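Local atomic coordinates of AGR_C_1268p (Agrobacterium tumefaciens str. C58, PDB entry 2GHS), a protein that is probably a metal-dependent gluconolactonase of the SMP-30/regucalcin family, a six-bladed beta-propeller that binds one divalent cation per subunit. Residues 50-56 against 274-280; 90-94 against 134-138; 107-112 against 123-129; 286-292 against 306-312. All blocks are in the same frame, centred on the assembly; numbering follows the deposited sequence.

How the contacts relate
Contacts 1, 2 and 4 are buried, while contact 3 lies farther out and is only partly buried. Contacts 1 and 2 join inner strands of neighbouring blades and share the bound ethanediol in the central pocket; polar side chains gather at that end, and contact 1 turns apolar beyond Glu52. Contact 4 lies in the blade to which one strand of contact 1, 273-279, belongs, and Thr274 OG1 meets Thr289 OG1 there. Contact 4 rests on an antiparallel backbone ladder, contact 3 on a bulged pairing plus the metal. Contacts 2 and 3 are tied by one potassium ion. Contacts 3 and 4, about 27 Å apart between centres, lie on opposite sides of the chain's centre.

Contact 1: residues 50-56 against 274-280; sequences LGEGPTF and TCPAFIG. With EDO (1,2-ethanediol), chain D.
Two inner strands of adjacent propeller blades, 51-56 and 274-279, run side by side, with Glu52 lying against Thr274 and Cys275. One direct hydrogen bond joins the segments: Thr274 OG1 donates to Gly51 O at 2.6 Å, arriving 39° out of the carbonyl plane. The Glu52 chain bends at its second torsion (chi2 -68°), which carries the carboxylate across the Thr274 side chain. Its OE1 accepts from Gly53 N at 2.9 Å through the anti lone pair, fixing how the carboxylate is turned, and OE2 accepts from O2 of the ethanediol at 2.9 Å. Glu52 is a predicted ligand of the divalent cation, and Asp233, the predicted proton donor/acceptor, touches both Glu52 and Thr274. The strands are nearly parallel, with axes 6.1 Å apart, and beyond Glu52 packing and a water link them without a direct hydrogen bond. Pro54 CD rests on Cys275 CB at 3.5 Å and Pro54 CB on Ala277 CB at 3.7 Å, while one water donates to both Pro54 O and Pro276 O. Farther along, Phe56 lays a ring face over the backbone of Ile279 and Gly280, a CH-pi contact with Ile279 CA 4.1 Å from the ring centroid.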
loop_
_atom_site.group_PDB
_atom_site.type_symbol
_atom_site.label_atom_id
_atom_site.label_comp_id
_atom_site.label_asym_id
_atom_site.label_seq_id
_atom_site.Cartn_x
_atom_site.Cartn_y
_atom_site.Cartn_z
ATOM N N LEU A 50 -7.438 0.945 10.739
ATOM C CA LEU A 50 -7.248 0.888 9.289
ATOM C C LEU A 50 -5.754 0.844 9.002
ATOM O O LEU A 50 -5.108 1.872 8.715
ATOM C CB LEU A 50 -7.962 2.057 8.590
ATOM C CG LEU A 50 -7.940 2.005 7.055
ATOM C CD1 LEU A 50 -8.384 0.677 6.550
ATOM C CD2 LEU A 50 -8.786 3.126 6.431
ATOM N N GLY A 51 -5.187 -0.353 9.133
ATOM C CA GLY A 51 -3.792 -0.545 8.871
ATOM C C GLY A 51 -3.571 -0.447 7.384
ATOM O O GLY A 51 -4.320 -1.093 6.616
ATOM N N GLU A 52 -2.577 0.350 6.954
ATOM C CA GLU A 52 -2.331 0.558 5.517
ATOM C C GLU A 52 -0.944 1.083 5.196
ATOM O O GLU A 52 -0.190 1.514 6.089
ATOM C CB GLU A 52 -3.356 1.561 4.922
ATOM C CG GLU A 52 -4.550 0.974 4.136
ATOM C CD GLU A 52 -4.187 0.298 2.774
ATOM O OE1 GLU A 52 -2.958 0.169 2.465
ATOM O OE2 GLU A 52 -5.158 -0.102 2.039
ATOM N N GLY A 53 -0.590 1.035 3.907
ATOM C CA GLY A 53 0.642 1.647 3.480
ATOM C C GLY A 53 1.969 1.111 4.031
ATOM O O GLY A 53 2.903 1.897 4.212
ATOM N N PRO A 54 2.074 -0.205 4.274
ATOM C CA PRO A 54 3.331 -0.688 4.867
ATOM C C PRO A 54 4.507 -0.588 3.928
ATOM O O PRO A 54 4.328 -0.731 2.691
ATOM C CB PRO A 54 3.060 -2.194 5.108
ATOM C CG PRO A 54 2.002 -2.529 4.160
ATOM C CD PRO A 54 1.134 -1.295 4.031
ATOM N N THR A 55 5.704 -0.373 4.474
ATOM C CA THR A 55 6.920 -0.369 3.664
ATOM C C THR A 55 8.098 -0.704 4.578
ATOM O O THR A 55 7.942 -0.747 5.811
ATOM C CB THR A 55 7.083 1.005 2.915
ATOM O OG1 THR A 55 8.185 0.942 2.000
ATOM C CG2 THR A 55 7.295 2.140 3.870
ATOM N N PHE A 56 9.246 -1.039 3.999
ATOM C CA PHE A 56 10.368 -1.508 4.786
ATOM C C PHE A 56 11.588 -0.659 4.421
ATOM O O PHE A 56 11.826 -0.365 3.231
ATOM C CB PHE A 56 10.692 -2.963 4.446
ATOM C CG PHE A 56 11.757 -3.589 5.325
ATOM C CD1 PHE A 56 11.554 -3.810 6.679
ATOM C CD2 PHE A 56 12.921 -4.013 4.759
ATOM C CE1 PHE A 56 12.551 -4.393 7.436
ATOM C CE2 PHE A 56 13.892 -4.620 5.514
ATOM C CZ PHE A 56 13.701 -4.802 6.838
ATOM N N THR A 274 -5.508 -5.524 3.960
ATOM C CA THR A 274 -5.335 -4.250 3.252
ATOM C C THR A 274 -4.114 -4.117 2.338
ATOM O O THR A 274 -4.243 -3.564 1.277
ATOM C CB THR A 274 -5.318 -3.070 4.220
ATOM O OG1 THR A 274 -4.377 -3.315 5.243
ATOM C CG2 THR A 274 -6.692 -2.866 4.828
ATOM N N CYS A 275 -2.961 -4.628 2.724
ATOM C CA CYS A 275 -1.752 -4.382 1.940
ATOM C C CYS A 275 -0.592 -5.293 2.319
ATOM O O CYS A 275 -0.365 -5.514 3.499
ATOM C CB CYS A 275 -1.295 -2.917 2.063
ATOM S SG CYS A 275 -0.154 -2.388 0.744
ATOM N N PRO A 276 0.129 -5.809 1.308
ATOM C CA PRO A 276 1.404 -6.487 1.584
ATOM C C PRO A 276 2.645 -5.584 1.501
ATOM O O PRO A 276 2.626 -4.507 0.892
ATOM C CB PRO A 276 1.437 -7.556 0.506
ATOM C CG PRO A 276 0.637 -7.011 -0.607
ATOM C CD PRO A 276 -0.188 -5.867 -0.126
ATOM N N ALA A 277 3.755 -6.060 2.037
ATOM C CA ALA A 277 5.050 -5.378 1.892
ATOM C C ALA A 277 6.178 -6.411 1.975
ATOM O O ALA A 277 6.094 -7.318 2.773
ATOM C CB ALA A 277 5.227 -4.313 2.958
ATOM N N PHE A 278 7.220 -6.271 1.145
ATOM C CA PHE A 278 8.422 -7.063 1.284
ATOM C C PHE A 278 9.246 -6.574 2.453
ATOM O O PHE A 278 9.493 -5.374 2.587
ATOM C CB PHE A 278 9.278 -7.006 0.017
ATOM C CG PHE A 278 8.553 -7.467 -1.218
ATOM C CD1 PHE A 278 8.044 -8.777 -1.277
ATOM C CD2 PHE A 278 8.387 -6.626 -2.313
ATOM C CE1 PHE A 278 7.361 -9.238 -2.404
ATOM C CE2 PHE A 278 7.718 -7.088 -3.460
ATOM C CZ PHE A 278 7.196 -8.382 -3.493
ATOM N N ILE A 279 9.698 -7.515 3.281
ATOM C CA ILE A 279 10.459 -7.199 4.477
ATOM C C ILE A 279 11.601 -8.189 4.635
ATOM O O ILE A 279 11.663 -9.230 3.964
ATOM C CB ILE A 279 9.584 -7.194 5.789
ATOM C CG1 ILE A 279 9.036 -8.588 6.084
ATOM C CG2 ILE A 279 8.500 -6.198 5.682
ATOM C CD1 ILE A 279 8.465 -8.738 7.466
ATOM N N GLY A 280 12.477 -7.896 5.586
ATOM C CA GLY A 280 13.630 -8.708 5.855
ATOM C C GLY A 280 14.842 -8.381 4.995
ATOM O O GLY A 280 14.731 -7.672 3.984
HETATM C C1 EDO D . -9.592 1.986 1.737
HETATM O O1 EDO D . -8.752 2.742 2.615
HETATM C C2 EDO D . -8.870 0.659 1.463
HETATM O O2 EDO D . -7.602 0.880 0.802
HETATM O O HOH W 1 4.402 -2.500 0.440
#

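Contact 2: residues 90-94 against 134-138; sequences FMGSA and NRSND. With K (potassium ion), chain B; EDO (1,2-ethanediol), chain D.
The flat guanidinium of Arg135, on a side chain whose CD lies against the selenium of the selenomethionine Met91, has O1 of the ethanediol at its edge, in plane; O1 accepts from Arg135 NH2 at 2.9 Å along a nearly straight N-H (175°). Arg135 NH1 is shared between two acceptors, Asn137 OD1 and Ser136 O, each 3.0 Å away; the first lies slightly out of the guanidinium plane, the second close to it. With the chain extended from CG to NE, two bonds within the protein and one to the ethanediol limit the group's rotation. The Asn137 amide grips both ethanediol oxygens: OD1 accepts from O1, and ND2 donates to O2 at 3.1 Å and also to Pro181 O.

Across the strands, Ser93 OG donates to Asn137 O at 2.7 Å, in the carbonyl plane and on a lone pair. Its position between the backbone N and the carbonyl carbon (chi1 66°) also brings it to 2.7 Å from Ser136 OG, a pair whose proton is not settled. A water donates to Met91 O and Ser136 O, spanning the gap where the backbones diverge. At the far end Asn134 O binds the potassium ion at 2.8 Å. Ser93 and Ala94 form a classic bulge opposite Ala106. With Arg135 and Asn137 as predicted substrate-binding residues, the polar cluster fits the central pocket of an SMP-30 propeller, ethanediol probably standing where substrate would bind.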
loop_
_atom_site.group_PDB
_atom_site.type_symbol
_atom_site.label_atom_id
_atom_site.label_comp_id
_atom_site.label_asym_id
_atom_site.label_seq_id
_atom_site.Cartn_x
_atom_site.Cartn_y
_atom_site.Cartn_z
ATOM N N PHE A 90 -2.257 14.758 10.566
ATOM C CA PHE A 90 -3.000 14.499 9.370
ATOM C C PHE A 90 -3.139 12.987 9.209
ATOM O O PHE A 90 -2.527 12.211 9.985
ATOM C CB PHE A 90 -2.364 15.179 8.138
ATOM C CG PHE A 90 -0.878 14.970 7.991
ATOM C CD1 PHE A 90 -0.330 13.717 7.994
ATOM C CD2 PHE A 90 -0.028 16.065 7.887
ATOM C CE1 PHE A 90 1.065 13.517 7.848
ATOM C CE2 PHE A 90 1.325 15.879 7.750
ATOM C CZ PHE A 90 1.887 14.611 7.752
HETATM N N MSE A 91 -3.934 12.578 8.218
HETATM C CA MSE A 91 -4.106 11.162 7.941
HETATM C C MSE A 91 -3.078 10.752 6.918
HETATM O O MSE A 91 -3.276 10.914 5.714
HETATM C CB MSE A 91 -5.550 10.842 7.461
HETATM C CG MSE A 91 -6.572 11.093 8.512
HETATM SE SE MSE A 91 -8.312 10.470 7.830
HETATM C CE MSE A 91 -9.381 10.849 9.273
ATOM N N GLY A 92 -1.952 10.253 7.385
ATOM C CA GLY A 92 -0.946 9.744 6.448
ATOM C C GLY A 92 -1.407 8.423 5.880
ATOM O O GLY A 92 -1.980 7.617 6.607
ATOM N N SER A 93 -1.095 8.172 4.598
ATOM C CA SER A 93 -1.373 6.872 3.982
ATOM C C SER A 93 -0.257 6.222 3.186
ATOM O O SER A 93 -0.409 5.041 2.835
ATOM C CB SER A 93 -2.583 6.969 3.093
ATOM O OG SER A 93 -2.285 7.824 1.988
ATOM N N ALA A 94 0.829 6.953 2.893
ATOM C CA ALA A 94 1.980 6.358 2.169
ATOM C C ALA A 94 3.253 6.982 2.619
ATOM O O ALA A 94 3.284 8.154 2.963
ATOM C CB ALA A 94 1.867 6.498 0.680
ATOM N N ASN A 134 -11.867 14.893 0.657
ATOM C CA ASN A 134 -11.082 13.797 0.175
ATOM C C ASN A 134 -9.913 13.475 1.105
ATOM O O ASN A 134 -9.431 14.365 1.838
ATOM C CB ASN A 134 -10.495 14.106 -1.236
ATOM C CG ASN A 134 -11.470 13.800 -2.391
ATOM O OD1 ASN A 134 -12.703 13.816 -2.230
ATOM N ND2 ASN A 134 -10.901 13.495 -3.558
ATOM N N ARG A 135 -9.404 12.251 1.027
ATOM C CA ARG A 135 -8.173 11.847 1.721
ATOM C C ARG A 135 -7.280 11.082 0.745
ATOM O O ARG A 135 -7.723 10.681 -0.347
ATOM C CB ARG A 135 -8.490 11.006 2.965
ATOM C CG ARG A 135 -9.172 9.640 2.721
ATOM C CD ARG A 135 -9.051 8.868 3.987
ATOM N NE ARG A 135 -9.650 7.551 3.936
ATOM C CZ ARG A 135 -9.081 6.434 3.488
ATOM N NH1 ARG A 135 -7.863 6.415 2.955
ATOM N NH2 ARG A 135 -9.778 5.287 3.555
ATOM N N SER A 136 -6.021 10.929 1.117
ATOM C CA SER A 136 -5.123 10.054 0.356
ATOM C C SER A 136 -5.351 8.604 0.702
ATOM O O SER A 136 -5.808 8.271 1.787
ATOM C CB SER A 136 -3.629 10.417 0.513
ATOM O OG SER A 136 -3.222 10.340 1.873
ATOM N N ASN A 137 -4.964 7.718 -0.204
ATOM C CA ASN A 137 -5.087 6.289 0.040
ATOM C C ASN A 137 -3.770 5.607 -0.394
ATOM O O ASN A 137 -2.672 6.046 -0.048
ATOM C CB ASN A 137 -6.378 5.732 -0.635
ATOM C CG ASN A 137 -6.793 4.373 -0.047
ATOM O OD1 ASN A 137 -6.859 4.253 1.168
ATOM N ND2 ASN A 137 -7.087 3.355 -0.912
ATOM N N ASP A 138 -3.891 4.559 -1.172
ATOM C CA ASP A 138 -2.778 3.710 -1.604
ATOM C C ASP A 138 -1.734 4.513 -2.397
ATOM O O ASP A 138 -2.074 5.359 -3.213
ATOM C CB ASP A 138 -3.381 2.675 -2.533
ATOM C CG ASP A 138 -2.373 1.652 -3.003
ATOM O OD1 ASP A 138 -1.594 1.111 -2.163
ATOM O OD2 ASP A 138 -2.379 1.369 -4.226
HETATM K K K B . -7.819 16.454 0.984
HETATM C C1 EDO D . -9.592 1.986 1.737
HETATM O O1 EDO D . -8.752 2.742 2.615
HETATM C C2 EDO D . -8.870 0.659 1.463
HETATM O O2 EDO D . -7.602 0.880 0.802
HETATM O O HOH W 2 -5.470 9.961 4.089
HETATM O O HOH W 3 -7.141 14.198 -0.558
#

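Contact 3: residues 107-112 against 123-129; sequences SDDGLF and LHAELES. With K (potassium ion), chain B.
Ser107 opens a type I turn and is bridged to Leu127 by a water that donates to both carbonyl oxygens. Its hydroxyl accepts from Asp109 N, an ST turn, and donates to Gly110 O at 2.8 Å; Ser107 N reaches that same oxygen from the other face of its plane. Asp108 turns its carbonyl to the potassium ion, with O to metal 2.6 Å, while its carboxylate goes to Met91 N and Arg154. Glu128 O binds the ion from across the contact at 2.8 Å; Glu128 OE1 accepts from a water that also coordinates the ion, and Tyr164 OH bonds to OE2. Asp109 O accepts from Ser129 OG at 2.9 Å, from well above the carbonyl plane (56°); the same hydroxyl accepts from Leu127 N.

Gly110 brings its CA close to Ala125 O and Leu127 N. Leu111 then enters the ladder, its N donating to Ala125 O at 2.9 Å, and its O accepts twice, from His124 N at 2.7 Å and Ala125 N at 3.2 Å. Leu111 CD1 lies against Ala125 CB and its CG against Leu127 CD2. Phe112 swings its ring back over Leu123, whose CD1 lies over one face, 4.1 Å from the centroid.

His124 and Ala125 opposite Leu111 make a classic beta bulge in the outer hairpin of a propeller blade, and the carbonyls of Leu131 and Asn134 complete the protein's share of the potassium site beside it.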
loop_
_atom_site.group_PDB
_atom_site.type_symbol
_atom_site.label_atom_id
_atom_site.label_comp_id
_atom_site.label_asym_id
_atom_site.label_seq_id
_atom_site.Cartn_x
_atom_site.Cartn_y
_atom_site.Cartn_z
ATOM N N SER A 107 -0.444 12.448 2.605
ATOM C CA SER A 107 -1.552 12.543 3.509
ATOM C C SER A 107 -2.748 13.217 2.861
ATOM O O SER A 107 -2.667 13.706 1.715
ATOM C CB SER A 107 -1.136 13.381 4.708
ATOM O OG SER A 107 -1.143 14.788 4.440
ATOM N N ASP A 108 -3.854 13.254 3.613
ATOM C CA ASP A 108 -5.061 13.967 3.239
ATOM C C ASP A 108 -4.887 15.453 3.099
ATOM O O ASP A 108 -5.731 16.125 2.498
ATOM C CB ASP A 108 -6.223 13.635 4.193
ATOM C CG ASP A 108 -5.954 13.991 5.671
ATOM O OD1 ASP A 108 -4.782 14.124 6.062
ATOM O OD2 ASP A 108 -6.954 14.053 6.459
ATOM N N ASP A 109 -3.814 15.980 3.647
ATOM C CA ASP A 109 -3.589 17.400 3.599
ATOM C C ASP A 109 -2.408 17.855 2.715
ATOM O O ASP A 109 -2.115 19.067 2.637
ATOM C CB ASP A 109 -3.410 17.900 5.054
ATOM C CG ASP A 109 -4.704 17.735 5.914
ATOM O OD1 ASP A 109 -5.825 17.551 5.353
ATOM O OD2 ASP A 109 -4.579 17.791 7.153
ATOM N N GLY A 110 -1.778 16.921 1.996
ATOM C CA GLY A 110 -0.654 17.211 1.167
ATOM C C GLY A 110 0.485 16.241 1.392
ATOM O O GLY A 110 0.359 15.262 2.152
ATOM N N LEU A 111 1.586 16.496 0.698
ATOM C CA LEU A 111 2.808 15.731 0.786
ATOM C C LEU A 111 3.814 16.476 1.666
ATOM O O LEU A 111 4.062 17.667 1.459
ATOM C CB LEU A 111 3.392 15.604 -0.595
ATOM C CG LEU A 111 2.543 14.801 -1.555
ATOM C CD1 LEU A 111 2.698 15.317 -2.966
ATOM C CD2 LEU A 111 2.944 13.356 -1.474
ATOM N N PHE A 112 4.341 15.790 2.676
ATOM C CA PHE A 112 5.195 16.387 3.713
ATOM C C PHE A 112 6.514 15.628 3.811
ATOM O O PHE A 112 6.550 14.383 3.647
ATOM C CB PHE A 112 4.507 16.300 5.069
ATOM C CG PHE A 112 3.377 17.270 5.229
ATOM C CD1 PHE A 112 2.161 17.021 4.614
ATOM C CD2 PHE A 112 3.545 18.465 5.927
ATOM C CE1 PHE A 112 1.115 17.914 4.742
ATOM C CE2 PHE A 112 2.487 19.369 6.042
ATOM C CZ PHE A 112 1.276 19.101 5.426
ATOM N N LEU A 123 5.716 20.909 4.835
ATOM C CA LEU A 123 5.060 20.745 3.531
ATOM C C LEU A 123 6.065 20.677 2.371
ATOM O O LEU A 123 6.997 21.510 2.287
ATOM C CB LEU A 123 4.056 21.864 3.250
ATOM C CG LEU A 123 3.258 21.727 1.954
ATOM C CD1 LEU A 123 2.207 20.643 2.044
ATOM C CD2 LEU A 123 2.647 23.075 1.694
ATOM N N HIS A 124 5.889 19.689 1.497
ATOM C CA HIS A 124 6.699 19.473 0.290
ATOM C C HIS A 124 5.941 19.910 -0.965
ATOM O O HIS A 124 6.474 20.614 -1.832
ATOM C CB HIS A 124 7.067 17.989 0.193
ATOM C CG HIS A 124 7.772 17.605 -1.068
ATOM N ND1 HIS A 124 8.988 18.149 -1.430
ATOM C CD2 HIS A 124 7.446 16.723 -2.042
ATOM C CE1 HIS A 124 9.365 17.622 -2.589
ATOM N NE2 HIS A 124 8.456 16.740 -2.972
ATOM N N ALA A 125 4.694 19.473 -1.053
ATOM C CA ALA A 125 3.831 19.853 -2.149
ATOM C C ALA A 125 2.373 19.693 -1.749
ATOM O O ALA A 125 2.031 18.798 -1.007
ATOM C CB ALA A 125 4.153 18.988 -3.376
ATOM N N GLU A 126 1.511 20.553 -2.276
ATOM C CA GLU A 126 0.071 20.401 -2.049
ATOM C C GLU A 126 -0.433 19.128 -2.781
ATOM O O GLU A 126 0.090 18.755 -3.822
ATOM C CB GLU A 126 -0.699 21.689 -2.428
ATOM C CG GLU A 126 -0.390 22.828 -1.417
ATOM C CD GLU A 126 -1.194 24.118 -1.559
ATOM O OE1 GLU A 126 -2.040 24.211 -2.468
ATOM O OE2 GLU A 126 -0.965 25.035 -0.715
ATOM N N LEU A 127 -1.445 18.454 -2.236
ATOM C CA LEU A 127 -2.068 17.313 -2.890
ATOM C C LEU A 127 -3.493 17.327 -2.415
ATOM O O LEU A 127 -3.764 16.966 -1.247
ATOM C CB LEU A 127 -1.391 15.993 -2.479
ATOM C CG LEU A 127 -1.917 14.694 -3.108
ATOM C CD1 LEU A 127 -1.610 14.697 -4.564
ATOM C CD2 LEU A 127 -1.299 13.508 -2.359
ATOM N N GLU A 128 -4.394 17.814 -3.278
ATOM C CA GLU A 128 -5.790 17.995 -2.891
ATOM C C GLU A 128 -5.887 18.658 -1.533
ATOM O O GLU A 128 -6.757 18.349 -0.705
ATOM C CB GLU A 128 -6.503 16.639 -2.904
ATOM C CG GLU A 128 -6.604 16.059 -4.308
ATOM C CD GLU A 128 -7.545 14.867 -4.412
ATOM O OE1 GLU A 128 -8.117 14.423 -3.389
ATOM O OE2 GLU A 128 -7.709 14.358 -5.540
ATOM N N SER A 129 -5.026 19.657 -1.341
ATOM C CA SER A 129 -4.935 20.358 -0.075
ATOM C C SER A 129 -6.102 21.315 0.136
ATOM O O SER A 129 -6.292 21.839 1.230
ATOM C CB SER A 129 -3.615 21.112 0.025
ATOM O OG SER A 129 -2.490 20.230 0.040
HETATM K K K B . -7.819 16.454 0.984
HETATM O O HOH W 4 -4.390 14.378 -0.368
HETATM O O HOH W 3 -7.141 14.198 -0.558
#

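Contact 4: residues 286-292 against 306-312; sequences LLVTSAR and HGLTFEL
Leu286 and Leu312 lie side by side and point the same way, with CD2 of Leu286 3.8 Å from CD1 of Leu312. On the opposite side of the sheet Leu287 slants across Thr309, its CG against the Thr309 methyl CG2 at 3.9 Å; with that methyl anti to the backbone N, Thr309 OG1 lies beside the Thr289 methyl, 4.1 Å from its CG2. A water donates to Thr309 OG1 and accepts from Ser290 N. Between these flanks Val288 and Phe310 exchange backbone bonds, the one from Phe310 N to Val288 O being almost straight (177°). This is the middle of a four-stranded antiparallel blade in which strand 41-44, from near the N terminus, lies outside strand 309-311 near the C terminus: the "velcro" closure of a beta-propeller. Phe310 CE2 comes within 3.8 Å of Ser290 OG, which donates to Leu308 O at 2.7 Å in the carbonyl plane, on a lone pair. Past Ser290, Arg292 reaches back with an extended chain, and its NE donates to His306 O at 2.9 Å, from 42° above the carbonyl plane. A further water donates to Ala291 O and lies in the plane of the His306 ring.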
loop_
_atom_site.group_PDB
_atom_site.type_symbol
_atom_site.label_atom_id
_atom_site.label_comp_id
_atom_site.label_asym_id
_atom_site.label_seq_id
_atom_site.Cartn_x
_atom_site.Cartn_y
_atom_site.Cartn_z
ATOM N N LEU A 286 6.967 -11.639 3.599
ATOM C CA LEU A 286 5.833 -10.810 3.245
ATOM C C LEU A 286 5.041 -10.419 4.482
ATOM O O LEU A 286 4.490 -11.276 5.164
ATOM C CB LEU A 286 4.948 -11.499 2.203
ATOM C CG LEU A 286 4.064 -10.535 1.415
ATOM C CD1 LEU A 286 4.868 -9.706 0.397
ATOM C CD2 LEU A 286 2.908 -11.251 0.748
ATOM N N LEU A 287 5.056 -9.126 4.769
ATOM C CA LEU A 287 4.196 -8.505 5.806
ATOM C C LEU A 287 2.823 -8.185 5.225
ATOM O O LEU A 287 2.751 -7.814 4.044
ATOM C CB LEU A 287 4.904 -7.229 6.328
ATOM C CG LEU A 287 4.199 -6.329 7.355
ATOM C CD1 LEU A 287 5.244 -5.535 8.096
ATOM C CD2 LEU A 287 3.218 -5.378 6.696
ATOM N N VAL A 288 1.752 -8.299 6.027
ATOM C CA VAL A 288 0.374 -8.056 5.574
ATOM C C VAL A 288 -0.355 -7.305 6.676
ATOM O O VAL A 288 -0.395 -7.778 7.811
ATOM C CB VAL A 288 -0.369 -9.386 5.300
ATOM C CG1 VAL A 288 -1.714 -9.109 4.764
ATOM C CG2 VAL A 288 0.453 -10.280 4.354
ATOM N N THR A 289 -0.843 -6.104 6.367
ATOM C CA THR A 289 -1.692 -5.326 7.246
ATOM C C THR A 289 -3.152 -5.696 7.073
ATOM O O THR A 289 -3.594 -6.237 6.039
ATOM C CB THR A 289 -1.535 -3.810 7.024
ATOM O OG1 THR A 289 -1.625 -3.499 5.633
ATOM C CG2 THR A 289 -0.168 -3.355 7.507
ATOM N N SER A 290 -3.911 -5.331 8.089
ATOM C CA SER A 290 -5.356 -5.541 8.078
ATOM C C SER A 290 -6.094 -4.436 8.865
ATOM O O SER A 290 -5.488 -3.513 9.406
ATOM C CB SER A 290 -5.732 -6.932 8.611
ATOM O OG SER A 290 -5.478 -7.060 10.003
ATOM N N ALA A 291 -7.409 -4.516 8.850
ATOM C CA ALA A 291 -8.257 -3.449 9.411
ATOM C C ALA A 291 -9.389 -4.001 10.276
ATOM O O ALA A 291 -9.863 -5.123 10.077
ATOM C CB ALA A 291 -8.869 -2.588 8.265
ATOM N N ARG A 292 -9.830 -3.172 11.238
ATOM C CA ARG A 292 -11.058 -3.388 12.005
ATOM C C ARG A 292 -12.207 -2.476 11.556
ATOM O O ARG A 292 -13.323 -2.580 12.062
ATOM C CB ARG A 292 -10.810 -3.121 13.492
ATOM C CG ARG A 292 -10.125 -4.238 14.165
ATOM C CD ARG A 292 -10.072 -4.101 15.689
ATOM N NE ARG A 292 -9.531 -5.368 16.174
ATOM C CZ ARG A 292 -9.452 -5.758 17.435
ATOM N NH1 ARG A 292 -9.880 -4.981 18.422
ATOM N NH2 ARG A 292 -8.933 -6.950 17.696
ATOM N N HIS A 306 -8.551 -9.617 13.855
ATOM C CA HIS A 306 -8.863 -8.542 12.918
ATOM C C HIS A 306 -7.988 -7.363 13.253
ATOM O O HIS A 306 -7.917 -6.955 14.413
ATOM C CB HIS A 306 -10.309 -8.065 13.050
ATOM C CG HIS A 306 -11.343 -8.973 12.443
ATOM N ND1 HIS A 306 -11.345 -9.312 11.104
ATOM C CD2 HIS A 306 -12.446 -9.541 12.977
ATOM C CE1 HIS A 306 -12.407 -10.049 10.851
ATOM N NE2 HIS A 306 -13.079 -10.225 11.972
ATOM N N GLY A 307 -7.366 -6.784 12.247
ATOM C CA GLY A 307 -6.586 -5.545 12.423
ATOM C C GLY A 307 -5.108 -5.716 12.752
ATOM O O GLY A 307 -4.331 -4.751 12.699
ATOM N N LEU A 308 -4.705 -6.945 13.051
ATOM C CA LEU A 308 -3.313 -7.223 13.360
ATOM C C LEU A 308 -2.460 -7.192 12.086
ATOM O O LEU A 308 -2.962 -7.193 10.971
ATOM C CB LEU A 308 -3.214 -8.590 14.073
ATOM C CG LEU A 308 -3.469 -8.602 15.575
ATOM C CD1 LEU A 308 -4.685 -7.808 15.965
ATOM C CD2 LEU A 308 -3.482 -10.064 16.169
ATOM N N THR A 309 -1.140 -7.134 12.280
ATOM C CA THR A 309 -0.159 -7.100 11.206
ATOM C C THR A 309 0.597 -8.418 11.273
ATOM O O THR A 309 1.100 -8.822 12.347
ATOM C CB THR A 309 0.770 -5.881 11.393
ATOM O OG1 THR A 309 -0.020 -4.669 11.390
ATOM C CG2 THR A 309 1.819 -5.785 10.344
ATOM N N PHE A 310 0.636 -9.105 10.145
ATOM C CA PHE A 310 1.146 -10.470 10.041
ATOM C C PHE A 310 2.368 -10.597 9.137
ATOM O O PHE A 310 2.667 -9.715 8.370
ATOM C CB PHE A 310 0.064 -11.381 9.465
ATOM C CG PHE A 310 -1.258 -11.263 10.153
ATOM C CD1 PHE A 310 -1.523 -11.952 11.343
ATOM C CD2 PHE A 310 -2.277 -10.448 9.621
ATOM C CE1 PHE A 310 -2.759 -11.777 12.015
ATOM C CE2 PHE A 310 -3.514 -10.310 10.282
ATOM C CZ PHE A 310 -3.741 -10.937 11.477
ATOM N N GLU A 311 3.053 -11.711 9.243
ATOM C CA GLU A 311 4.032 -12.158 8.241
ATOM C C GLU A 311 3.620 -13.537 7.759
ATOM O O GLU A 311 3.335 -14.432 8.565
ATOM C CB GLU A 311 5.413 -12.223 8.884
ATOM C CG GLU A 311 6.564 -12.537 7.985
ATOM C CD GLU A 311 7.817 -12.738 8.813
ATOM O OE1 GLU A 311 8.443 -11.761 9.216
ATOM O OE2 GLU A 311 8.176 -13.891 9.123
ATOM N N LEU A 312 3.647 -13.769 6.453
ATOM C CA LEU A 312 3.300 -15.096 5.935
ATOM C C LEU A 312 4.408 -16.116 6.257
ATOM O O LEU A 312 5.562 -15.714 6.512
ATOM C CB LEU A 312 3.114 -15.029 4.417
ATOM C CG LEU A 312 1.964 -14.194 3.851
ATOM C CD1 LEU A 312 1.805 -14.458 2.356
ATOM C CD2 LEU A 312 0.679 -14.528 4.560
HETATM O O HOH W 5 6.857 -14.371 4.479
HETATM O O HOH W 6 -2.533 -3.999 10.317
HETATM O O HOH W 7 -9.338 -7.679 9.667
#